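PDB 2DBY: GTP-binding protein from Thermus thermophilus, which probably hydrolyses ATP, probably binds the 70S ribosome and its 50S subunit, and here carries GDP. Local coordinates for residues D47-K59 with P328-R340. Residues are numbered along the deposited sequence; the frame is centred on the assembly and turned at random.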
ATOM      1  N   ASP A  47       5.049   6.329 -13.371  1.00 17.36           N
ATOM      2  CA  ASP A  47       6.261   5.518 -13.450  1.00 18.27           C
ATOM      3  C   ASP A  47       6.975   5.829 -14.766  1.00 17.88           C
ATOM      4  O   ASP A  47       6.493   5.472 -15.852  1.00 17.57           O
ATOM      5  CB  ASP A  47       5.877   4.036 -13.358  1.00 16.76           C
ATOM      6  CG  ASP A  47       7.088   3.109 -13.270  1.00 19.96           C
ATOM      7  OD1 ASP A  47       6.912   1.961 -12.809  1.00 20.00           O
ATOM      8  OD2 ASP A  47       8.209   3.514 -13.669  1.00 20.60           O
ATOM      9  N   GLU A  48       8.103   6.535 -14.656  1.00 17.99           N
ATOM     10  CA  GLU A  48       8.888   6.922 -15.827  1.00 19.37           C
ATOM     11  C   GLU A  48       9.421   5.727 -16.613  1.00 17.36           C
ATOM     12  O   GLU A  48       9.736   5.852 -17.801  1.00 14.99           O
ATOM     13  CB  GLU A  48      10.073   7.810 -15.399  1.00 20.21           C
ATOM     14  CG  GLU A  48       9.692   9.228 -15.035  1.00 26.19           C
ATOM     15  CD  GLU A  48       9.252  10.017 -16.240  1.00 32.09           C
ATOM     16  OE1 GLU A  48      10.092  10.287 -17.128  1.00 35.49           O
ATOM     17  OE2 GLU A  48       8.061  10.353 -16.313  1.00 34.03           O
ATOM     18  N   ARG A  49       9.540   4.573 -15.964  1.00 15.68           N
ATOM     19  CA  ARG A  49      10.037   3.396 -16.674  1.00 18.55           C
ATOM     20  C   ARG A  49       9.063   3.027 -17.789  1.00 20.31           C
ATOM     21  O   ARG A  49       9.452   2.452 -18.807  1.00 16.73           O
ATOM     22  CB  ARG A  49      10.219   2.231 -15.700  1.00 12.59           C
ATOM     23  CG  ARG A  49      11.289   2.512 -14.645  1.00 16.75           C
ATOM     24  CD  ARG A  49      11.320   1.439 -13.557  1.00 17.50           C
ATOM     25  NE  ARG A  49      10.077   1.420 -12.768  1.00 18.94           N
ATOM     26  CZ  ARG A  49       9.842   0.591 -11.756  1.00 19.22           C
ATOM     27  NH1 ARG A  49      10.760  -0.282 -11.393  1.00 21.39           N
ATOM     28  NH2 ARG A  49       8.672   0.616 -11.119  1.00 19.19           N
ATOM     29  N   LEU A  50       7.789   3.375 -17.617  1.00 17.38           N
ATOM     30  CA  LEU A  50       6.825   3.085 -18.667  1.00 14.40           C
ATOM     31  C   LEU A  50       7.204   3.861 -19.931  1.00 18.22           C
ATOM     32  O   LEU A  50       7.110   3.335 -21.041  1.00 16.59           O
ATOM     33  CB  LEU A  50       5.420   3.512 -18.243  1.00 16.00           C
ATOM     34  CG  LEU A  50       4.782   2.647 -17.166  1.00 15.81           C
ATOM     35  CD1 LEU A  50       3.495   3.342 -16.690  1.00 17.77           C
ATOM     36  CD2 LEU A  50       4.447   1.259 -17.763  1.00 18.62           C
ATOM     37  N   TYR A  51       7.601   5.121 -19.767  1.00 15.82           N
ATOM     38  CA  TYR A  51       7.958   5.947 -20.917  1.00 13.82           C
ATOM     39  C   TYR A  51       9.280   5.519 -21.523  1.00 17.89           C
ATOM     40  O   TYR A  51       9.469   5.626 -22.741  1.00 20.76           O
ATOM     41  CB  TYR A  51       8.013   7.423 -20.513  1.00 16.14           C
ATOM     42  CG  TYR A  51       6.629   7.926 -20.191  1.00 23.00           C
ATOM     43  CD1 TYR A  51       5.638   7.933 -21.173  1.00 26.26           C
ATOM     44  CD2 TYR A  51       6.275   8.274 -18.887  1.00 32.41           C
ATOM     45  CE1 TYR A  51       4.323   8.260 -20.874  1.00 32.39           C
ATOM     46  CE2 TYR A  51       4.955   8.602 -18.574  1.00 38.19           C
ATOM     47  CZ  TYR A  51       3.986   8.586 -19.576  1.00 37.77           C
ATOM     48  OH  TYR A  51       2.670   8.869 -19.279  1.00 46.43           O
ATOM     49  N   ALA A  52      10.182   5.037 -20.677  1.00 18.06           N
ATOM     50  CA  ALA A  52      11.481   4.557 -21.132  1.00 19.78           C
ATOM     51  C   ALA A  52      11.237   3.331 -22.034  1.00 19.97           C
ATOM     52  O   ALA A  52      11.831   3.217 -23.103  1.00 20.33           O
ATOM     53  CB  ALA A  52      12.363   4.174 -19.930  1.00 16.05           C
ATOM     54  N   LEU A  53      10.368   2.423 -21.598  1.00 18.25           N
ATOM     55  CA  LEU A  53      10.029   1.237 -22.396  1.00 16.30           C
ATOM     56  C   LEU A  53       9.287   1.633 -23.653  1.00 20.11           C
ATOM     57  O   LEU A  53       9.479   1.043 -24.726  1.00 22.73           O
ATOM     58  CB  LEU A  53       9.175   0.284 -21.571  1.00 15.34           C
ATOM     59  CG  LEU A  53      10.031  -0.443 -20.544  1.00 14.20           C
ATOM     60  CD1 LEU A  53       9.135  -1.078 -19.471  1.00 17.70           C
ATOM     61  CD2 LEU A  53      10.894  -1.478 -21.254  1.00 16.09           C
ATOM     62  N   GLN A  54       8.438   2.646 -23.528  1.00 17.18           N
ATOM     63  CA  GLN A  54       7.675   3.131 -24.654  1.00 16.76           C
ATOM     64  C   GLN A  54       8.611   3.623 -25.760  1.00 21.02           C
ATOM     65  O   GLN A  54       8.369   3.340 -26.918  1.00 21.36           O
ATOM     66  CB  GLN A  54       6.741   4.262 -24.227  1.00 18.07           C
ATOM     67  CG  GLN A  54       6.054   4.982 -25.384  1.00 21.13           C
ATOM     68  CD  GLN A  54       5.225   6.171 -24.914  1.00 21.84           C
ATOM     69  OE1 GLN A  54       5.766   7.154 -24.423  1.00 27.41           O
ATOM     70  NE2 GLN A  54       3.909   6.079 -25.056  1.00 20.70           N
ATOM     71  N   ARG A  55       9.674   4.348 -25.415  1.00 21.27           N
ATOM     72  CA  ARG A  55      10.585   4.825 -26.463  1.00 20.80           C
ATOM     73  C   ARG A  55      11.300   3.634 -27.101  1.00 23.86           C
ATOM     74  O   ARG A  55      11.527   3.606 -28.319  1.00 22.10           O
ATOM     75  CB  ARG A  55      11.637   5.810 -25.914  1.00 24.37           C
ATOM     76  CG  ARG A  55      12.693   6.166 -26.965  1.00 31.20           C
ATOM     77  CD  ARG A  55      13.978   6.738 -26.382  1.00 36.60           C
ATOM     78  NE  ARG A  55      14.748   5.790 -25.574  1.00 39.39           N
ATOM     79  CZ  ARG A  55      15.500   4.798 -26.050  1.00 38.42           C
ATOM     80  NH1 ARG A  55      15.604   4.586 -27.364  1.00 35.63           N
ATOM     81  NH2 ARG A  55      16.177   4.027 -25.196  1.00 32.28           N
ATOM     82  N   THR A  56      11.648   2.647 -26.287  1.00 18.37           N
ATOM     83  CA  THR A  56      12.326   1.461 -26.794  1.00 23.23           C
ATOM     84  C   THR A  56      11.503   0.722 -27.847  1.00 27.46           C
ATOM     85  O   THR A  56      12.051   0.211 -28.822  1.00 22.72           O
ATOM     86  CB  THR A  56      12.653   0.484 -25.645  1.00 16.35           C
ATOM     87  OG1 THR A  56      13.609   1.088 -24.763  1.00 20.81           O
ATOM     88  CG2 THR A  56      13.220  -0.835 -26.187  1.00 19.86           C
ATOM     89  N   PHE A  57      10.184   0.685 -27.676  1.00 22.64           N
ATOM     90  CA  PHE A  57       9.340  -0.038 -28.615  1.00 24.77           C
ATOM     91  C   PHE A  57       8.616   0.806 -29.662  1.00 27.06           C
ATOM     92  O   PHE A  57       7.807   0.299 -30.432  1.00 27.42           O
ATOM     93  CB  PHE A  57       8.362  -0.925 -27.827  1.00 20.91           C
ATOM     94  CG  PHE A  57       9.042  -2.056 -27.091  1.00 23.05           C
ATOM     95  CD1 PHE A  57       9.349  -1.963 -25.731  1.00 18.94           C
ATOM     96  CD2 PHE A  57       9.424  -3.203 -27.777  1.00 26.56           C
ATOM     97  CE1 PHE A  57      10.028  -3.000 -25.066  1.00 22.05           C
ATOM     98  CE2 PHE A  57      10.106  -4.241 -27.129  1.00 25.72           C
ATOM     99  CZ  PHE A  57      10.409  -4.143 -25.773  1.00 25.27           C
ATOM    100  N   ALA A  58       8.931   2.095 -29.702  1.00 26.42           N
ATOM    101  CA  ALA A  58       8.328   2.991 -30.667  1.00 32.65           C
ATOM    102  C   ALA A  58       9.072   2.812 -31.978  1.00 36.61           C
ATOM    103  O   ALA A  58      10.300   2.805 -32.001  1.00 39.64           O
ATOM    104  CB  ALA A  58       8.451   4.428 -30.199  1.00 30.52           C
ATOM    105  N   LYS A  59       8.323   2.656 -33.062  1.00 39.92           N
ATOM    106  CA  LYS A  59       8.924   2.487 -34.379  1.00 45.50           C
ATOM    107  C   LYS A  59       8.199   3.353 -35.404  1.00 45.97           C
ATOM    108  O   LYS A  59       6.976   3.509 -35.353  1.00 43.61           O
ATOM    109  CB  LYS A  59       8.888   1.013 -34.783  1.00 44.19           C
ATOM    110  CG  LYS A  59       9.695   0.122 -33.851  1.00 51.83           C
ATOM    111  CD  LYS A  59      11.117   0.654 -33.705  1.00 57.20           C
ATOM    112  CE  LYS A  59      11.861   0.013 -32.544  1.00 60.80           C
ATOM    113  NZ  LYS A  59      13.214   0.625 -32.379  1.00 66.39           N
ATOM    114  N   PRO A 328      15.120  -7.518 -16.641  1.00 22.46           N
ATOM    115  CA  PRO A 328      14.974  -6.248 -15.920  1.00 22.14           C
ATOM    116  C   PRO A 328      14.667  -5.174 -16.956  1.00 22.73           C
ATOM    117  O   PRO A 328      15.272  -5.151 -18.029  1.00 20.26           O
ATOM    118  CB  PRO A 328      16.338  -6.045 -15.305  1.00 21.39           C
ATOM    119  CG  PRO A 328      16.817  -7.442 -15.070  1.00 19.52           C
ATOM    120  CD  PRO A 328      16.383  -8.187 -16.292  1.00 23.06           C
ATOM    121  N   TRP A 329      13.747  -4.269 -16.643  1.00 19.14           N
ATOM    122  CA  TRP A 329      13.372  -3.261 -17.617  1.00 17.68           C
ATOM    123  C   TRP A 329      14.556  -2.465 -18.146  1.00 17.73           C
ATOM    124  O   TRP A 329      14.583  -2.104 -19.318  1.00 18.83           O
ATOM    125  CB  TRP A 329      12.355  -2.277 -17.013  1.00 17.66           C
ATOM    126  CG  TRP A 329      12.994  -1.348 -16.023  1.00 15.49           C
ATOM    127  CD1 TRP A 329      13.262  -1.608 -14.706  1.00 15.50           C
ATOM    128  CD2 TRP A 329      13.521  -0.044 -16.288  1.00 14.15           C
ATOM    129  NE1 TRP A 329      13.922  -0.557 -14.137  1.00 15.02           N
ATOM    130  CE2 TRP A 329      14.097   0.421 -15.086  1.00 14.42           C
ATOM    131  CE3 TRP A 329      13.571   0.777 -17.426  1.00 16.50           C
ATOM    132  CZ2 TRP A 329      14.717   1.667 -14.984  1.00 20.57           C
ATOM    133  CZ3 TRP A 329      14.193   2.030 -17.318  1.00 16.46           C
ATOM    134  CH2 TRP A 329      14.753   2.452 -16.106  1.00 16.71           C
ATOM    135  N   ASP A 330      15.522  -2.187 -17.279  1.00 18.16           N
ATOM    136  CA  ASP A 330      16.666  -1.383 -17.683  1.00 22.19           C
ATOM    137  C   ASP A 330      17.543  -2.102 -18.700  1.00 21.44           C
ATOM    138  O   ASP A 330      18.160  -1.461 -19.556  1.00 20.91           O
ATOM    139  CB  ASP A 330      17.506  -0.990 -16.471  1.00 22.87           C
ATOM    140  CG  ASP A 330      17.858  -2.171 -15.603  1.00 25.41           C
ATOM    141  OD1 ASP A 330      19.034  -2.299 -15.202  1.00 27.69           O
ATOM    142  OD2 ASP A 330      16.957  -2.967 -15.309  1.00 29.18           O
ATOM    143  N   LYS A 331      17.582  -3.427 -18.612  1.00 22.40           N
ATOM    144  CA  LYS A 331      18.388  -4.209 -19.546  1.00 23.21           C
ATOM    145  C   LYS A 331      17.642  -4.335 -20.870  1.00 22.96           C
ATOM    146  O   LYS A 331      18.262  -4.435 -21.933  1.00 22.00           O
ATOM    147  CB  LYS A 331      18.691  -5.601 -18.967  1.00 23.41           C
ATOM    148  CG  LYS A 331      19.476  -5.596 -17.669  1.00 26.51           C
ATOM    149  CD  LYS A 331      20.779  -4.816 -17.760  1.00 29.79           C
ATOM    150  CE  LYS A 331      21.796  -5.469 -18.707  1.00 31.18           C
ATOM    151  NZ  LYS A 331      23.064  -4.669 -18.786  1.00 31.10           N
ATOM    152  N   LEU A 332      16.310  -4.352 -20.828  1.00 19.19           N
ATOM    153  CA  LEU A 332      15.558  -4.420 -22.074  1.00 19.36           C
ATOM    154  C   LEU A 332      15.767  -3.077 -22.791  1.00 19.42           C
ATOM    155  O   LEU A 332      15.931  -3.017 -24.015  1.00 19.30           O
ATOM    156  CB  LEU A 332      14.059  -4.645 -21.809  1.00 18.32           C
ATOM    157  CG  LEU A 332      13.157  -4.840 -23.032  1.00 20.03           C
ATOM    158  CD1 LEU A 332      13.720  -5.974 -23.926  1.00 22.80           C
ATOM    159  CD2 LEU A 332      11.729  -5.187 -22.555  1.00 17.80           C
ATOM    160  N   VAL A 333      15.739  -1.992 -22.025  1.00 21.60           N
ATOM    161  CA  VAL A 333      15.939  -0.665 -22.610  1.00 16.68           C
ATOM    162  C   VAL A 333      17.376  -0.552 -23.147  1.00 15.87           C
ATOM    163  O   VAL A 333      17.595  -0.049 -24.253  1.00 18.16           O
ATOM    164  CB  VAL A 333      15.698   0.452 -21.562  1.00 18.47           C
ATOM    165  CG1 VAL A 333      16.099   1.825 -22.120  1.00 17.19           C
ATOM    166  CG2 VAL A 333      14.195   0.474 -21.180  1.00 18.85           C
ATOM    167  N   GLU A 334      18.341  -1.000 -22.357  1.00 17.80           N
ATOM    168  CA  GLU A 334      19.743  -0.913 -22.780  1.00 22.29           C
ATOM    169  C   GLU A 334      19.989  -1.712 -24.058  1.00 24.63           C
ATOM    170  O   GLU A 334      20.751  -1.282 -24.931  1.00 20.41           O
ATOM    171  CB  GLU A 334      20.675  -1.414 -21.678  1.00 23.53           C
ATOM    172  CG  GLU A 334      22.162  -1.311 -22.066  1.00 22.53           C
ATOM    173  CD  GLU A 334      23.082  -1.727 -20.938  1.00 25.55           C
ATOM    174  OE1 GLU A 334      24.320  -1.621 -21.104  1.00 21.90           O
ATOM    175  OE2 GLU A 334      22.572  -2.154 -19.879  1.00 23.28           O
ATOM    176  N   ALA A 335      19.352  -2.876 -24.172  1.00 23.94           N
ATOM    177  CA  ALA A 335      19.511  -3.708 -25.367  1.00 24.31           C
ATOM    178  C   ALA A 335      18.825  -3.106 -26.597  1.00 26.58           C
ATOM    179  O   ALA A 335      19.340  -3.210 -27.717  1.00 25.04           O
ATOM    180  CB  ALA A 335      18.966  -5.105 -25.108  1.00 22.61           C
ATOM    181  N   GLY A 336      17.656  -2.498 -26.400  1.00 19.14           N
ATOM    182  CA  GLY A 336      16.937  -1.883 -27.498  1.00 19.20           C
ATOM    183  C   GLY A 336      15.731  -2.661 -28.016  1.00 19.60           C
ATOM    184  O   GLY A 336      15.128  -2.285 -29.018  1.00 21.42           O
ATOM    185  N   GLY A 337      15.360  -3.725 -27.321  1.00 23.31           N
ATOM    186  CA  GLY A 337      14.222  -4.517 -27.750  1.00 23.75           C
ATOM    187  C   GLY A 337      14.375  -5.962 -27.317  1.00 21.30           C
ATOM    188  O   GLY A 337      15.394  -6.334 -26.745  1.00 20.33           O
ATOM    189  N   TRP A 338      13.355  -6.773 -27.589  1.00 24.33           N
ATOM    190  CA  TRP A 338      13.378  -8.175 -27.208  1.00 22.21           C
ATOM    191  C   TRP A 338      14.357  -8.975 -28.051  1.00 20.53           C
ATOM    192  O   TRP A 338      15.154  -9.742 -27.514  1.00 23.97           O
ATOM    193  CB  TRP A 338      11.997  -8.798 -27.361  1.00 25.11           C
ATOM    194  CG  TRP A 338      11.018  -8.433 -26.292  1.00 25.59           C
ATOM    195  CD1 TRP A 338       9.934  -7.619 -26.418  1.00 30.57           C
ATOM    196  CD2 TRP A 338      11.004  -8.923 -24.948  1.00 24.89           C
ATOM    197  NE1 TRP A 338       9.233  -7.575 -25.233  1.00 26.54           N
ATOM    198  CE2 TRP A 338       9.870  -8.366 -24.313  1.00 23.44           C
ATOM    199  CE3 TRP A 338      11.834  -9.779 -24.220  1.00 25.24           C
ATOM    200  CZ2 TRP A 338       9.548  -8.639 -22.989  1.00 23.80           C
ATOM    201  CZ3 TRP A 338      11.512 -10.051 -22.889  1.00 28.91           C
ATOM    202  CH2 TRP A 338      10.375  -9.478 -22.291  1.00 28.89           C
ATOM    203  N   ALA A 339      14.288  -8.794 -29.367  1.00 22.17           N
ATOM    204  CA  ALA A 339      15.177  -9.521 -30.280  1.00 23.33           C
ATOM    205  C   ALA A 339      16.631  -9.185 -29.938  1.00 27.58           C
ATOM    206  O   ALA A 339      17.495 -10.068 -29.882  1.00 26.07           O
ATOM    207  CB  ALA A 339      14.862  -9.137 -31.710  1.00 25.72           C
ATOM    208  N   ARG A 340      16.894  -7.901 -29.705  1.00 23.48           N
ATOM    209  CA  ARG A 340      18.232  -7.457 -29.352  1.00 24.33           C
ATOM    210  C   ARG A 340      18.696  -7.943 -27.988  1.00 23.97           C
ATOM    211  O   ARG A 340      19.854  -8.302 -27.824  1.00 24.74           O
ATOM    212  CB  ARG A 340      18.316  -5.930 -29.433  1.00 24.31           C
ATOM    213  CG  ARG A 340      18.256  -5.420 -30.857  1.00 33.59           C
ATOM    214  CD  ARG A 340      19.371  -4.428 -31.114  1.00 45.17           C
ATOM    215  NE  ARG A 340      18.934  -3.057 -30.897  1.00 52.68           N
ATOM    216  CZ  ARG A 340      19.757  -2.015 -30.807  1.00 58.55           C
ATOM    217  NH1 ARG A 340      21.070  -2.188 -30.909  1.00 59.30           N
ATOM    218  NH2 ARG A 340      19.264  -0.797 -30.622  1.00 57.37           N
TER
HETATM  219  O   HOH W   1      16.086   1.250 -25.864  1.00 21.34           O
HETATM  220  O   HOH W   2      12.907  -2.671 -30.602  1.00 49.46           O
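Helix 48-57, in the OBG-type G sequence range, packs against helix 329-335 of the C-terminal TGS (ubiquitin-like) region in a contact that is apolar at its centre and has no direct hydrogen bond across it. The helices run in roughly the same direction, their axes 9.4 Å apart at closest approach and 29° from parallel. At their N-terminal ends, the aliphatic part of Arg49 lies over one face of the Trp329 indole, with CD 3.5 Å from the centroid of the five-membered ring, a CH-pi contact. The guanidinium stands nearly upright to the ring; its NE and NH2 grip the carboxylate of Asp47, which also caps the helix through Arg49 N, while NH1 forms a salt bridge with Asp358. Trp329 CG sits between its backbone N and carbonyl carbon (chi1 73°), which swings the broad indole across to Arg49 and Ala52, whose small CB lets CZ3 come within 3.8 Å. Replacing the indole of Trp329 by an alanine methyl is likely to leave the Arg49 methylenes without an aromatic surface and to open a gap beside Ala52. One turn on, Val333 enters as a knob among Ala52, Leu53, Arg55 and Thr56, its CG2 3.8 Å from Leu53 CD2. At the far end, Phe57 CZ approaches Leu332 CD2 at 3.6 Å, the methyl lying at the ring's edge, and CE2 meets Trp338 CD1 at 3.5 Å, the two rings obliquely inclined. Gly336 leaves helical angles with positive phi, and a CB on it or Gly337 would jam against the preceding carbonyl O; Thr56 CG2 rests 3.6 Å from Gly336 C. A water donates to Val333 O and also hydrogen-bonds Thr56 OG1. Shape complementarity and aromatic contacts therefore join these distant parts of the chain, while the Arg49 guanidinium, Val333 O and the Trp338 N-H, bonded to Ala290 O, have polar partners at the margins.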